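PDB 3NO3: glycerophosphodiester phosphodiesterase from Parabacteroides distasonis, which belongs to the glycerophosphoryl diester phosphodiesterase family, adopts a TIM-barrel fold and holds a magnesium ion on acidic side chains. Local coordinates for residues 136-141 with 157-162; 142-147 with 168-173; 174-179 with 198-203; 37-42 with 99-104. All coordinates share one frame; numbering follows the deposited sequence. Where two conformers were deposited one is given.

In this TIM barrel, the chemistry of each contact follows its place in the fold. Interaction 4, close to the centre of the chain, is the buried one: two parallel strands present acidic residues to magnesium. Interaction 3, partly buried like interactions 1 and 2, joins another parallel strand pair, with polar and aromatic side chains packed on one face of the sheet. Interactions 1 and 2 share helix 140-149, the first at strand ends and the following loops, the second between that helix and the loop leading to strand 174-178. Ladders of backbone hydrogen bonds dominate interactions 3 and 4, whereas apolar contacts dominate interaction 2. Interaction 1 touches the other three, through Phe172, Asp176 and Glu103 among others.

Interaction 1. Residues 136-141 with 157-162; sequences ISFNMD and YLNGEL
Tyr157 ends its strand with one ring face against the methyl of selenomethionine Met140, whose CE lies 3.8 Å from the Tyr157 ring centroid, while the selenium approaches obliquely in a Met-aromatic contact. Bends at chi2 (52°) and chi3 (77°) fold Met140 toward that ring. Backbone N of Asn159 covers the opposite face, and Tyr157 OH donates to the syn lone pair of Glu161 OE2 (2.5 Å), which holds the phenol in place. One water also links this hydroxyl to Phe138 O. Next, Leu158 N donates to Ser137 O at 3.0 Å, and Leu158 CB sits over the centre of the Phe138 ring, 3.6 Å from the centroid. Asn159 OD1 meets the edge of that ring, 3.5 Å from Phe138 CD1, as its ND2 donates to Glu161 OE1. Finally, Leu162 CD1 meets Met140 CE tip to tip in a tight 3.5 Å contact. The bridge of Ser137 to Tyr157 joins parallel barrel strands 133-137 and 155-157 where they run out into loops; strand 99-104 flanks the first, strand 174-178 the second, and helix 140-149 packs Cys143 against both Ser137 and Tyr157.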
# COMPACT_ATOMS: atom_id res chain seq x y z
N ILE A 136 2.32 -3.42 -3.82
CA ILE A 136 1.37 -2.83 -4.77
C ILE A 136 2.11 -1.80 -5.61
O ILE A 136 3.04 -1.17 -5.12
CB ILE A 136 0.14 -2.22 -4.05
CG1 ILE A 136 0.50 -1.01 -3.16
CG2 ILE A 136 -0.58 -3.31 -3.15
CD1 ILE A 136 -0.75 -0.31 -2.46
N SER A 137 1.71 -1.58 -6.87
CA SER A 137 2.33 -0.51 -7.68
C SER A 137 1.44 -0.16 -8.86
O SER A 137 0.77 -1.03 -9.41
CB SER A 137 3.72 -0.93 -8.20
OG SER A 137 4.40 0.11 -8.85
N PHE A 138 1.44 1.10 -9.27
CA PHE A 138 0.92 1.47 -10.58
C PHE A 138 1.77 1.01 -11.74
O PHE A 138 1.28 1.00 -12.87
CB PHE A 138 0.78 3.00 -10.72
CG PHE A 138 -0.37 3.57 -9.91
CD1 PHE A 138 -1.65 3.62 -10.45
CD2 PHE A 138 -0.19 4.03 -8.62
CE1 PHE A 138 -2.72 4.12 -9.70
CE2 PHE A 138 -1.25 4.55 -7.88
CZ PHE A 138 -2.51 4.59 -8.42
N ASN A 139 3.06 0.73 -11.48
CA ASN A 139 4.00 0.44 -12.53
C ASN A 139 4.11 -1.04 -12.82
O ASN A 139 4.48 -1.83 -11.93
CB ASN A 139 5.40 0.96 -12.15
CG ASN A 139 6.36 0.89 -13.32
OD1 ASN A 139 7.03 -0.13 -13.54
ND2 ASN A 139 6.39 1.96 -14.13
N MSE A 140 3.89 -1.41 -14.06
CA MSE A 140 3.88 -2.82 -14.43
C MSE A 140 5.25 -3.46 -14.38
O MSE A 140 5.36 -4.61 -13.99
CB MSE A 140 3.30 -2.98 -15.84
CG MSE A 140 3.21 -4.43 -16.34
SE MSE A 140 2.32 -5.68 -15.13
CE MSE A 140 0.52 -5.11 -15.52
N ASP A 141 6.29 -2.70 -14.73
CA ASP A 141 7.69 -3.23 -14.65
C ASP A 141 8.09 -3.51 -13.21
O ASP A 141 8.71 -4.56 -12.94
CB ASP A 141 8.67 -2.29 -15.38
CG ASP A 141 8.29 -2.07 -16.85
OD1 ASP A 141 8.36 -3.07 -17.59
OD2 ASP A 141 7.90 -0.96 -17.23
N TYR A 157 -1.89 -5.09 -8.62
CA TYR A 157 -1.75 -3.99 -9.56
C TYR A 157 -2.67 -2.86 -9.15
O TYR A 157 -3.82 -3.11 -8.79
CB TYR A 157 -2.15 -4.47 -10.93
CG TYR A 157 -1.85 -3.59 -12.10
CD1 TYR A 157 -0.59 -2.99 -12.28
CD2 TYR A 157 -2.77 -3.44 -13.11
CE1 TYR A 157 -0.31 -2.25 -13.37
CE2 TYR A 157 -2.48 -2.72 -14.24
CZ TYR A 157 -1.24 -2.14 -14.39
OH TYR A 157 -1.00 -1.41 -15.50
N LEU A 158 -2.19 -1.60 -9.27
CA LEU A 158 -3.00 -0.43 -8.94
C LEU A 158 -3.72 0.26 -10.10
O LEU A 158 -4.64 1.01 -9.87
CB LEU A 158 -2.15 0.63 -8.20
CG LEU A 158 -1.85 0.36 -6.73
CD1 LEU A 158 -0.68 1.29 -6.32
CD2 LEU A 158 -3.08 0.58 -5.82
N ASN A 159 -3.31 0.03 -11.34
CA ASN A 159 -3.63 1.03 -12.41
C ASN A 159 -5.02 0.90 -13.04
O ASN A 159 -5.50 1.86 -13.68
CB ASN A 159 -2.56 0.99 -13.48
CG ASN A 159 -2.56 2.22 -14.34
OD1 ASN A 159 -2.43 3.30 -13.82
ND2 ASN A 159 -2.78 2.07 -15.67
N GLY A 160 -5.67 -0.26 -12.89
CA GLY A 160 -7.10 -0.34 -13.10
C GLY A 160 -7.58 -0.89 -14.45
O GLY A 160 -8.79 -1.08 -14.60
N GLU A 161 -6.69 -1.19 -15.39
CA GLU A 161 -7.14 -1.48 -16.77
C GLU A 161 -7.14 -2.97 -17.13
O GLU A 161 -7.66 -3.31 -18.15
CB GLU A 161 -6.34 -0.66 -17.81
CG GLU A 161 -4.94 -1.17 -18.22
CD GLU A 161 -3.86 -0.97 -17.16
OE1 GLU A 161 -4.10 -0.28 -16.14
OE2 GLU A 161 -2.73 -1.49 -17.36
N LEU A 162 -6.58 -3.82 -16.29
CA LEU A 162 -6.44 -5.24 -16.60
C LEU A 162 -7.48 -6.02 -15.80
O LEU A 162 -7.69 -5.73 -14.61
CB LEU A 162 -5.00 -5.69 -16.30
CG LEU A 162 -3.93 -5.19 -17.29
CD1 LEU A 162 -2.59 -5.74 -16.89
CD2 LEU A 162 -4.25 -5.57 -18.77
O HOH W 1 0.84 1.16 -15.52

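Interaction 2. Residues 142-147 with 168-173; sequences ACKEFI and KELGFT
Chi1 of -70° sets CG1 of Ile147 opposite its carbonyl carbon, and chi2 of 160° extends the chain, which carries CD1 to the face of Phe172. There the methyl stands over the middle of the ring: Ile147 CD1 is 3.9 Å from the Phe172 centroid and only 8° off the ring normal, a well-centred CH-pi contact. The same branch of Ile147 also lies against the backbone of the turn, with CG1 3.7 Å from Gly171 O and CD1 3.7 Å from Leu170 O. Gly171 makes this close approach possible: it closes helix 164-169 in a Schellman motif with positive phi, and presents no side chain to the isoleucine. One helical turn earlier, Cys143 engages the far end of the same aromatic ring. Its CB approaches obliquely, 3.5 Å from Phe172 CZ, and its SG lies at the ring edge, 4.9 Å from the Phe172 centroid. Toward solvent the contact thins to Lys144 CE beside Leu170 CD2, 4.2 Å apart. Helix 140-149 thus packs against the loop that leads into strand 174-178. Cys143 and Ile147 also touch strand 155-157, whereas Phe146 stacks on Tyr135 and meets helix 110-126; beyond Phe172, the backbone of Thr173 pairs with both Val155 and Thr198.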
# COMPACT_ATOMS: atom_id res chain seq x y z
N ALA A 142 7.68 -2.65 -12.26
CA ALA A 142 7.91 -2.90 -10.85
C ALA A 142 7.19 -4.17 -10.37
O ALA A 142 7.79 -4.99 -9.73
CB ALA A 142 7.46 -1.70 -9.98
N CYS A 143 5.90 -4.28 -10.67
CA CYS A 143 5.08 -5.44 -10.30
C CYS A 143 5.68 -6.74 -10.83
O CYS A 143 5.79 -7.70 -10.11
CB CYS A 143 3.66 -5.30 -10.84
SG CYS A 143 2.67 -3.95 -10.08
N LYS A 144 6.08 -6.75 -12.10
CA LYS A 144 6.63 -7.98 -12.69
C LYS A 144 7.93 -8.42 -11.99
O LYS A 144 8.15 -9.63 -11.75
CB LYS A 144 6.87 -7.79 -14.21
CG LYS A 144 5.59 -7.84 -15.09
CD LYS A 144 5.97 -7.50 -16.56
CE LYS A 144 4.91 -7.87 -17.53
NZ LYS A 144 5.34 -7.40 -18.89
N GLU A 145 8.76 -7.45 -11.62
CA GLU A 145 9.98 -7.76 -10.87
C GLU A 145 9.70 -8.25 -9.47
O GLU A 145 10.33 -9.19 -9.02
CB GLU A 145 10.91 -6.53 -10.84
CG GLU A 145 12.34 -6.81 -10.35
CD GLU A 145 13.15 -7.78 -11.21
OE1 GLU A 145 12.67 -8.32 -12.24
OE2 GLU A 145 14.31 -8.05 -10.82
N PHE A 146 8.72 -7.67 -8.77
CA PHE A 146 8.31 -8.25 -7.47
C PHE A 146 7.79 -9.70 -7.59
O PHE A 146 8.17 -10.59 -6.83
CB PHE A 146 7.21 -7.40 -6.80
CG PHE A 146 7.70 -6.10 -6.19
CD1 PHE A 146 8.71 -6.09 -5.23
CD2 PHE A 146 7.06 -4.91 -6.50
CE1 PHE A 146 9.12 -4.89 -4.62
CE2 PHE A 146 7.50 -3.70 -5.95
CZ PHE A 146 8.52 -3.70 -5.00
N ILE A 147 6.98 -9.94 -8.60
CA ILE A 147 6.47 -11.29 -8.86
C ILE A 147 7.64 -12.28 -9.13
O ILE A 147 7.67 -13.39 -8.56
CB ILE A 147 5.44 -11.26 -10.04
CG1 ILE A 147 4.14 -10.54 -9.61
CG2 ILE A 147 5.10 -12.70 -10.56
CD1 ILE A 147 3.30 -10.04 -10.79
N LYS A 168 -4.11 -12.55 -13.31
CA LYS A 168 -3.76 -13.89 -12.83
C LYS A 168 -2.72 -14.51 -13.75
O LYS A 168 -1.78 -15.10 -13.27
CB LYS A 168 -4.99 -14.79 -12.73
CG LYS A 168 -4.76 -16.15 -12.06
CD LYS A 168 -4.31 -16.04 -10.65
CE LYS A 168 -4.14 -17.41 -10.08
NZ LYS A 168 -4.62 -17.46 -8.69
N GLU A 169 -2.90 -14.33 -15.07
CA GLU A 169 -1.98 -14.89 -16.07
C GLU A 169 -0.54 -14.35 -15.92
O GLU A 169 0.44 -15.08 -16.17
CB GLU A 169 -2.50 -14.62 -17.49
CG GLU A 169 -1.75 -15.44 -18.57
CD GLU A 169 -2.36 -15.31 -19.95
OE1 GLU A 169 -3.39 -14.58 -20.10
OE2 GLU A 169 -1.82 -15.94 -20.88
N LEU A 170 -0.43 -13.09 -15.51
CA LEU A 170 0.87 -12.43 -15.23
C LEU A 170 1.50 -12.80 -13.87
O LEU A 170 2.64 -12.40 -13.61
CB LEU A 170 0.76 -10.88 -15.40
CG LEU A 170 0.52 -10.44 -16.88
CD1 LEU A 170 0.05 -8.98 -17.00
CD2 LEU A 170 1.75 -10.63 -17.77
N GLY A 171 0.80 -13.59 -13.04
CA GLY A 171 1.30 -13.96 -11.70
C GLY A 171 0.94 -13.00 -10.59
O GLY A 171 1.46 -13.12 -9.48
N PHE A 172 -0.00 -12.09 -10.81
CA PHE A 172 -0.48 -11.26 -9.71
C PHE A 172 -1.29 -12.10 -8.75
O PHE A 172 -1.91 -13.10 -9.17
CB PHE A 172 -1.36 -10.12 -10.22
CG PHE A 172 -0.60 -8.98 -10.86
CD1 PHE A 172 -0.23 -9.01 -12.19
CD2 PHE A 172 -0.23 -7.87 -10.09
CE1 PHE A 172 0.47 -7.93 -12.76
CE2 PHE A 172 0.46 -6.83 -10.66
CZ PHE A 172 0.79 -6.85 -11.99
N THR A 173 -1.28 -11.72 -7.47
CA THR A 173 -2.12 -12.34 -6.47
C THR A 173 -3.35 -11.47 -6.12
O THR A 173 -4.18 -11.94 -5.36
CB THR A 173 -1.33 -12.65 -5.18
OG1 THR A 173 -1.00 -11.42 -4.55
CG2 THR A 173 -0.08 -13.44 -5.50

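Interaction 3. Residues 174-179 with 198-203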
# COMPACT_ATOMS: atom_id res chain seq x y z
N GLY A 174 -3.46 -10.26 -6.65
CA GLY A 174 -4.63 -9.44 -6.44
C GLY A 174 -4.72 -8.19 -7.31
O GLY A 174 -3.83 -7.91 -8.08
N LEU A 175 -5.87 -7.52 -7.24
CA LEU A 175 -6.03 -6.17 -7.75
C LEU A 175 -6.25 -5.24 -6.57
O LEU A 175 -6.75 -5.65 -5.51
CB LEU A 175 -7.20 -6.07 -8.74
CG LEU A 175 -8.66 -6.32 -8.38
CD1 LEU A 175 -9.32 -5.20 -7.61
CD2 LEU A 175 -9.43 -6.62 -9.74
N ASP A 176 -5.88 -3.99 -6.79
CA ASP A 176 -6.06 -2.89 -5.84
C ASP A 176 -6.44 -1.66 -6.66
O ASP A 176 -5.58 -0.91 -7.11
CB ASP A 176 -4.76 -2.72 -5.04
CG ASP A 176 -4.87 -1.76 -3.92
OD1 ASP A 176 -5.96 -1.24 -3.62
OD2 ASP A 176 -3.86 -1.61 -3.24
N TYR A 177 -7.73 -1.51 -6.94
CA TYR A 177 -8.20 -0.63 -8.00
C TYR A 177 -9.07 0.51 -7.43
O TYR A 177 -9.70 0.36 -6.39
CB TYR A 177 -9.00 -1.43 -9.01
CG TYR A 177 -8.22 -2.27 -10.03
CD1 TYR A 177 -6.79 -2.31 -10.09
CD2 TYR A 177 -8.92 -2.96 -11.02
CE1 TYR A 177 -6.15 -3.03 -11.04
CE2 TYR A 177 -8.25 -3.67 -12.02
CZ TYR A 177 -6.87 -3.69 -12.03
OH TYR A 177 -6.22 -4.36 -12.99
N HIS A 178 -9.08 1.64 -8.14
CA HIS A 178 -9.91 2.79 -7.76
C HIS A 178 -11.38 2.38 -7.72
O HIS A 178 -11.82 1.58 -8.53
CB HIS A 178 -9.68 3.97 -8.72
CG HIS A 178 -10.38 5.23 -8.31
ND1 HIS A 178 -11.44 5.75 -9.01
CD2 HIS A 178 -10.16 6.09 -7.28
CE1 HIS A 178 -11.85 6.87 -8.43
NE2 HIS A 178 -11.08 7.10 -7.39
N TYR A 179 -12.14 2.89 -6.76
CA TYR A 179 -13.52 2.47 -6.63
C TYR A 179 -14.36 2.59 -7.90
O TYR A 179 -15.20 1.73 -8.15
CB TYR A 179 -14.22 3.14 -5.42
CG TYR A 179 -14.37 4.63 -5.48
CD1 TYR A 179 -15.46 5.22 -6.11
CD2 TYR A 179 -13.48 5.47 -4.81
CE1 TYR A 179 -15.63 6.63 -6.11
CE2 TYR A 179 -13.64 6.86 -4.81
CZ TYR A 179 -14.71 7.43 -5.48
OH TYR A 179 -14.85 8.80 -5.48
N THR A 198 -7.02 -11.78 -4.36
CA THR A 198 -7.68 -10.76 -3.52
C THR A 198 -8.13 -9.49 -4.29
O THR A 198 -7.56 -9.13 -5.34
CB THR A 198 -6.83 -10.36 -2.32
OG1 THR A 198 -5.61 -9.73 -2.77
CG2 THR A 198 -6.55 -11.60 -1.50
N SER A 199 -9.16 -8.84 -3.77
CA SER A 199 -9.64 -7.57 -4.30
C SER A 199 -9.45 -6.51 -3.22
O SER A 199 -9.79 -6.75 -2.07
CB SER A 199 -11.10 -7.69 -4.72
OG SER A 199 -11.90 -8.14 -3.67
N ASN A 200 -8.90 -5.36 -3.59
CA ASN A 200 -8.67 -4.21 -2.68
C ASN A 200 -9.19 -2.98 -3.44
O ASN A 200 -9.15 -2.97 -4.70
CB ASN A 200 -7.18 -4.15 -2.34
CG ASN A 200 -6.78 -3.10 -1.29
OD1 ASN A 200 -7.57 -2.28 -0.78
ND2 ASN A 200 -5.49 -3.14 -0.97
N VAL A 201 -9.75 -2.01 -2.71
CA VAL A 201 -10.31 -0.82 -3.33
C VAL A 201 -9.79 0.43 -2.61
O VAL A 201 -9.68 0.43 -1.39
CB VAL A 201 -11.86 -0.87 -3.38
CG1 VAL A 201 -12.51 -0.92 -1.95
CG2 VAL A 201 -12.41 0.28 -4.21
N TRP A 202 -9.46 1.48 -3.38
CA TRP A 202 -8.90 2.73 -2.82
C TRP A 202 -9.57 3.98 -3.43
O TRP A 202 -10.18 3.85 -4.49
CB TRP A 202 -7.38 2.81 -3.05
CG TRP A 202 -6.93 2.71 -4.49
CD1 TRP A 202 -6.58 1.59 -5.16
CD2 TRP A 202 -6.76 3.80 -5.42
NE1 TRP A 202 -6.25 1.88 -6.45
CE2 TRP A 202 -6.33 3.23 -6.64
CE3 TRP A 202 -6.91 5.20 -5.33
CZ2 TRP A 202 -6.07 4.01 -7.79
CZ3 TRP A 202 -6.64 5.97 -6.48
CH2 TRP A 202 -6.24 5.37 -7.69
N THR A 203 -9.53 5.16 -2.79
CA THR A 203 -9.30 5.39 -1.38
C THR A 203 -10.71 5.71 -0.92
O THR A 203 -11.26 6.69 -1.39
CB THR A 203 -8.27 6.51 -1.16
OG1 THR A 203 -7.00 6.02 -1.62
CG2 THR A 203 -8.12 6.86 0.29
O HOH W 2 -5.70 -7.07 -3.52
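Strands 174-178 and 198-202, in register from Gly174 with Thr198 to His178 with Trp202, are parallel neighbours in the TIM barrel, joined by a beta-alpha-beta crossover through helices 179-184 and 188-194. Backbone hydrogen bonds run the length of the pair, from Leu175 N to Thr198 O at one end to Tyr179 N and Trp202 O at the other, just past the strand proper. A side-chain bond supplements them: chi1 of 57° sets CG of Trp202 between its backbone N and carbonyl carbon and lays the indole across strand 174-178, where Trp202 NE1 donates to Asp176 O at 2.9 Å, the oxygen lying in the indole plane although the donor stands above the plane of the carbonyl.

Stacking of flat groups dominates the face that carries Asp176, His178, Asn200 and Trp202. Carboxylate and amide of Asp176 and Asn200 lie side by side with planes 10° apart, Asp176 OD1 being 3.1 Å from Asn200 CG; the pair is not hydrogen-bonded, and Asn200 OD1 instead bonds Thr222 OG1 on the next strand. His178 turns its edge to the indole of Trp202, with planes at 61°, and His178 CB rests over the six-membered ring, 3.9 Å from its centroid.

On the other face, Leu175 packs on helices 164-169 and 188-194, and Tyr177 on the first of them. Near the strand end, Val201 CG2 lies 3.6 Å from Tyr179 CB. At the start of the pair a water bridges the strands, donating to Leu175 O at 2.7 Å and sitting 2.8 Å from Thr198 OG1.

Interaction 4. Residues 37-42 with 99-104. With MG (magnesium ion), chain B.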
# COMPACT_ATOMS: atom_id res chain seq x y z
N GLY A 37 -3.91 -3.70 7.87
CA GLY A 37 -2.70 -3.19 7.27
C GLY A 37 -2.51 -1.72 7.30
O GLY A 37 -3.44 -0.94 7.52
N SER A 38 -1.24 -1.34 7.11
CA SER A 38 -0.81 0.04 6.99
C SER A 38 -0.07 0.20 5.67
O SER A 38 0.94 -0.47 5.42
CB SER A 38 0.09 0.45 8.16
OG SER A 38 0.06 1.87 8.35
N GLU A 39 -0.59 1.09 4.82
CA GLU A 39 -0.02 1.37 3.49
C GLU A 39 0.93 2.56 3.55
O GLU A 39 0.75 3.51 4.34
CB GLU A 39 -1.15 1.60 2.49
CG GLU A 39 -0.70 1.74 1.04
CD GLU A 39 -0.57 3.16 0.53
OE1 GLU A 39 -0.72 4.17 1.27
OE2 GLU A 39 -0.40 3.30 -0.72
N PHE A 40 1.97 2.46 2.72
CA PHE A 40 2.96 3.51 2.61
C PHE A 40 3.61 3.51 1.22
O PHE A 40 3.63 2.48 0.55
CB PHE A 40 3.97 3.38 3.78
CG PHE A 40 4.65 2.07 3.83
CD1 PHE A 40 5.83 1.86 3.14
CD2 PHE A 40 4.11 1.01 4.56
CE1 PHE A 40 6.45 0.63 3.19
CE2 PHE A 40 4.74 -0.21 4.60
CZ PHE A 40 5.91 -0.40 3.91
N ASP A 41 4.13 4.69 0.82
CA ASP A 41 4.65 4.91 -0.51
C ASP A 41 6.17 5.04 -0.51
O ASP A 41 6.73 5.76 0.31
CB ASP A 41 4.02 6.17 -1.08
CG ASP A 41 2.54 6.14 -1.00
OD1 ASP A 41 1.95 5.24 -1.64
OD2 ASP A 41 1.91 7.00 -0.35
N VAL A 42 6.82 4.35 -1.43
CA VAL A 42 8.29 4.25 -1.43
C VAL A 42 8.91 4.74 -2.75
O VAL A 42 8.44 4.36 -3.82
CB VAL A 42 8.71 2.83 -1.13
CG1 VAL A 42 10.30 2.70 -1.08
CG2 VAL A 42 8.05 2.33 0.19
N ARG A 99 -0.02 -5.88 8.87
CA ARG A 99 0.47 -6.17 7.54
C ARG A 99 1.00 -4.89 6.91
O ARG A 99 0.41 -3.82 7.08
CB ARG A 99 -0.71 -6.67 6.71
CG ARG A 99 -0.34 -7.45 5.54
CD ARG A 99 -0.05 -8.86 5.95
NE ARG A 99 0.36 -9.58 4.77
CZ ARG A 99 0.85 -10.80 4.75
NH1 ARG A 99 0.93 -11.53 5.88
NH2 ARG A 99 1.18 -11.31 3.57
N LEU A 100 2.11 -4.99 6.18
CA LEU A 100 2.76 -3.85 5.56
C LEU A 100 2.38 -3.81 4.09
O LEU A 100 2.70 -4.73 3.35
CB LEU A 100 4.27 -3.93 5.78
CG LEU A 100 4.68 -4.04 7.28
CD1 LEU A 100 6.16 -4.02 7.37
CD2 LEU A 100 4.06 -2.86 8.13
N ILE A 101 1.63 -2.79 3.68
CA ILE A 101 1.14 -2.64 2.32
C ILE A 101 2.06 -1.62 1.62
O ILE A 101 1.91 -0.43 1.78
CB ILE A 101 -0.35 -2.23 2.24
CG1 ILE A 101 -1.24 -3.14 3.13
CG2 ILE A 101 -0.82 -2.27 0.81
CD1 ILE A 101 -1.16 -4.65 2.84
N PHE A 102 3.04 -2.13 0.87
CA PHE A 102 4.21 -1.40 0.41
C PHE A 102 3.89 -0.99 -1.01
O PHE A 102 3.89 -1.84 -1.90
CB PHE A 102 5.38 -2.40 0.47
CG PHE A 102 6.77 -1.89 0.13
CD1 PHE A 102 7.11 -1.27 -1.09
CD2 PHE A 102 7.81 -2.15 1.02
CE1 PHE A 102 8.40 -0.90 -1.37
CE2 PHE A 102 9.10 -1.77 0.74
CZ PHE A 102 9.40 -1.14 -0.43
N GLU A 103 3.59 0.29 -1.23
CA GLU A 103 3.47 0.83 -2.58
C GLU A 103 4.83 1.28 -3.10
O GLU A 103 5.40 2.25 -2.58
CB GLU A 103 2.45 1.97 -2.69
CG GLU A 103 2.34 2.41 -4.15
CD GLU A 103 1.29 3.48 -4.44
OE1 GLU A 103 0.38 3.75 -3.62
OE2 GLU A 103 1.35 4.02 -5.56
N LEU A 104 5.36 0.63 -4.13
CA LEU A 104 6.53 1.20 -4.82
C LEU A 104 6.01 2.21 -5.86
O LEU A 104 5.24 1.86 -6.77
CB LEU A 104 7.40 0.15 -5.51
CG LEU A 104 8.75 0.60 -6.05
CD1 LEU A 104 9.68 1.20 -4.90
CD2 LEU A 104 9.44 -0.57 -6.84
MG MG B . -0.06 4.90 -2.05
O HOH W 3 -0.55 6.23 -0.43
O HOH W 4 -0.07 6.67 -3.26
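Glu39, Asp41 and Glu103 turn their carboxylates toward one magnesium ion from two adjacent parallel strands of the TIM barrel, and three of the ligands of the metal site come from this strand pair. Each reaches the metal differently. Glu103 is extended beyond CG, whereas Glu39 is bent at chi2 (-98°), which brings its OE2 round to the ion. The carboxylate planes of Asp41 and Glu103 stand 86° apart, so they are nearly perpendicular. Magnesium lies 2.1 Å from Glu39 OE2, 2.1 Å from Asp41 OD1 and 2.0 Å from Glu103 OE1; two waters and one further atom complete six ligands. Sharing the cation brings Asp41 OD1 within 2.9 Å of Glu103 OE1. Second-shell bonds steady the other oxygens of Glu39 and Asp41: Arg11 N donates to Glu39 OE1 and Asn22 ND2 to Asp41 OD2.

The opposite face of the sheet is largely apolar. Phe40 and Phe102 meet obliquely, with planes at 59° and Phe40 CE1 3.8 Å from Phe102 CD2. Leu100 CB lies at the edge of the Phe40 ring, and Val42 CG2 rests over one face of Phe102, 3.9 Å from its centroid. Phe40 and Leu100 pack on helix 85-94 and Phe102 on both that helix and helix 110-126, while five backbone hydrogen bonds fix the register between. One of the metal-bound waters donates to both Glu39 OE1 and Asp41 OD2, the latter at 2.6 Å.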